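Local coordinates for hypothetical protein (Leishmania major, PDB 1R75), which is of unknown function, a small all-beta protein of two antiparallel sheets from a trypanosomatid parasite that belongs to the uncharacterised DUF1935 family, at residues V20-N24 against G25-V29. Numbering follows the deposited sequence.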
loop_
_atom_site.group_PDB
_atom_site.type_symbol
_atom_site.label_atom_id
_atom_site.label_comp_id
_atom_site.label_asym_id
_atom_site.label_seq_id
_atom_site.Cartn_x
_atom_site.Cartn_y
_atom_site.Cartn_z
ATOM N N VAL A 20 -12.823 -1.922 -7.326
ATOM C CA VAL A 20 -14.093 -2.447 -7.969
ATOM C C VAL A 20 -13.759 -3.549 -8.983
ATOM O O VAL A 20 -13.844 -4.749 -8.662
ATOM C CB VAL A 20 -14.941 -1.303 -8.638
ATOM C CG1 VAL A 20 -16.128 -1.855 -9.478
ATOM C CG2 VAL A 20 -15.458 -0.348 -7.590
ATOM N N THR A 21 -13.346 -3.163 -10.189
ATOM C CA THR A 21 -12.974 -4.169 -11.177
ATOM C C THR A 21 -11.474 -4.155 -11.437
ATOM O O THR A 21 -10.890 -3.120 -11.772
ATOM C CB THR A 21 -13.783 -4.016 -12.486
ATOM O OG1 THR A 21 -15.190 -4.136 -12.206
ATOM C CG2 THR A 21 -13.493 -5.195 -13.455
ATOM N N PHE A 22 -10.870 -5.328 -11.276
ATOM C CA PHE A 22 -9.461 -5.511 -11.544
ATOM C C PHE A 22 -9.273 -6.012 -12.965
ATOM O O PHE A 22 -9.963 -6.939 -13.398
ATOM C CB PHE A 22 -8.858 -6.491 -10.531
ATOM C CG PHE A 22 -9.089 -6.091 -9.102
ATOM C CD1 PHE A 22 -8.671 -4.848 -8.648
ATOM C CD2 PHE A 22 -9.707 -6.959 -8.210
ATOM C CE1 PHE A 22 -8.873 -4.458 -7.318
ATOM C CE2 PHE A 22 -9.937 -6.584 -6.906
ATOM C CZ PHE A 22 -9.492 -5.318 -6.447
ATOM N N LYS A 23 -8.356 -5.384 -13.693
ATOM C CA LYS A 23 -8.036 -5.782 -15.061
ATOM C C LYS A 23 -7.053 -6.953 -15.143
ATOM O O LYS A 23 -7.249 -7.868 -15.950
ATOM C CB LYS A 23 -7.491 -4.588 -15.866
ATOM C CG LYS A 23 -8.378 -3.325 -15.813
ATOM C CD LYS A 23 -8.315 -2.420 -17.094
ATOM C CE LYS A 23 -9.695 -1.711 -17.337
ATOM N NZ LYS A 23 -9.606 -0.478 -18.170
ATOM N N ASN A 24 -6.004 -6.955 -14.324
ATOM C CA ASN A 24 -4.884 -7.855 -14.562
ATOM C C ASN A 24 -4.566 -8.940 -13.531
ATOM O O ASN A 24 -3.618 -9.713 -13.687
ATOM C CB ASN A 24 -3.652 -6.981 -14.761
ATOM C CG ASN A 24 -3.844 -6.038 -15.883
ATOM O OD1 ASN A 24 -4.389 -6.442 -16.924
ATOM N ND2 ASN A 24 -3.459 -4.780 -15.708
ATOM N N GLY A 25 -5.333 -8.999 -12.474
ATOM C CA GLY A 25 -5.002 -9.896 -11.405
ATOM C C GLY A 25 -5.949 -9.630 -10.278
ATOM O O GLY A 25 -6.912 -8.942 -10.452
ATOM N N LYS A 26 -5.683 -10.225 -9.120
ATOM C CA LYS A 26 -6.475 -9.937 -7.945
ATOM C C LYS A 26 -5.602 -9.921 -6.701
ATOM O O LYS A 26 -4.627 -10.624 -6.628
ATOM C CB LYS A 26 -7.581 -10.966 -7.748
ATOM C CG LYS A 26 -7.156 -12.368 -7.887
ATOM C CD LYS A 26 -8.358 -13.298 -7.701
ATOM C CE LYS A 26 -7.911 -14.753 -7.585
ATOM N NZ LYS A 26 -8.877 -15.544 -6.762
ATOM N N PRO A 27 -6.045 -9.165 -5.704
ATOM C CA PRO A 27 -5.416 -9.182 -4.387
ATOM C C PRO A 27 -5.454 -10.560 -3.757
ATOM O O PRO A 27 -6.307 -11.401 -4.127
ATOM C CB PRO A 27 -6.277 -8.231 -3.580
ATOM C CG PRO A 27 -7.022 -7.454 -4.519
ATOM C CD PRO A 27 -7.256 -8.320 -5.720
ATOM N N THR A 28 -4.555 -10.813 -2.803
ATOM C CA THR A 28 -4.521 -12.138 -2.197
ATOM C C THR A 28 -5.444 -12.185 -1.014
ATOM O O THR A 28 -5.642 -13.254 -0.422
ATOM C CB THR A 28 -3.130 -12.479 -1.762
ATOM O OG1 THR A 28 -2.586 -11.400 -0.971
ATOM C CG2 THR A 28 -2.245 -12.591 -2.988
ATOM N N VAL A 29 -5.981 -11.023 -0.638
ATOM C CA VAL A 29 -6.908 -10.948 0.467
ATOM C C VAL A 29 -8.128 -10.139 0.064
ATOM O O VAL A 29 -8.060 -9.225 -0.761
ATOM C CB VAL A 29 -6.256 -10.298 1.695
ATOM C CG1 VAL A 29 -5.152 -11.180 2.227
ATOM C CG2 VAL A 29 -5.738 -8.879 1.389
#
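The phenyl ring of Phe22 meets the pyrrolidine ring of Pro27, five residues on, obliquely. Phe22 CE2 lies 3.4 Å from Pro27 CD. Phe22 CZ comes to 3.8 Å from Pro27 CG, so the touching part is the CD2-CE2-CZ flank of the phenyl ring against the CD-CG side of the proline. The two side chains reach for each other from opposite directions across the bend of the chain. Elsewhere the phenyl ring has aromatic company: Tyr43 and Tyr56, on strands 42-47 and 52-57, each meet it edge-to-face. With CG beside the backbone N and anti to the carbonyl carbon (chi1 -55°), Phe22 turns its ring towards the proline. Near the root of the side chain the Gly25 carbonyl points in, its O 3.1 Å from Phe22 CB, a close polar-to-carbon approach without a hydrogen bond. Within the bend, the side chain of Asn24 sets out away from residues 25-29, although its CB still touches the adjoining Gly25 N, and its amide ND2 donates to Asp58 O. The neighbouring Lys23 N is hydrogen-bonded to the Asp58 carboxylate at OD2, which ties the turn to the loop after strand 52-57. Pro27 also touches Thr112, whose OG1 is hydrogen-bonded to Thr28 N, at the start of strand 112-117. This irregular N-terminal segment, ahead of strand 33-36, packs against residues of strands 42-47, 52-57 and 112-117. No hydrogen bond joins residues 20-24 to 25-29; the side-chain contact between them is apolar, Phe22 on Pro27, while polar bonds to Asp58 and Thr112 link the bend to the body of the protein.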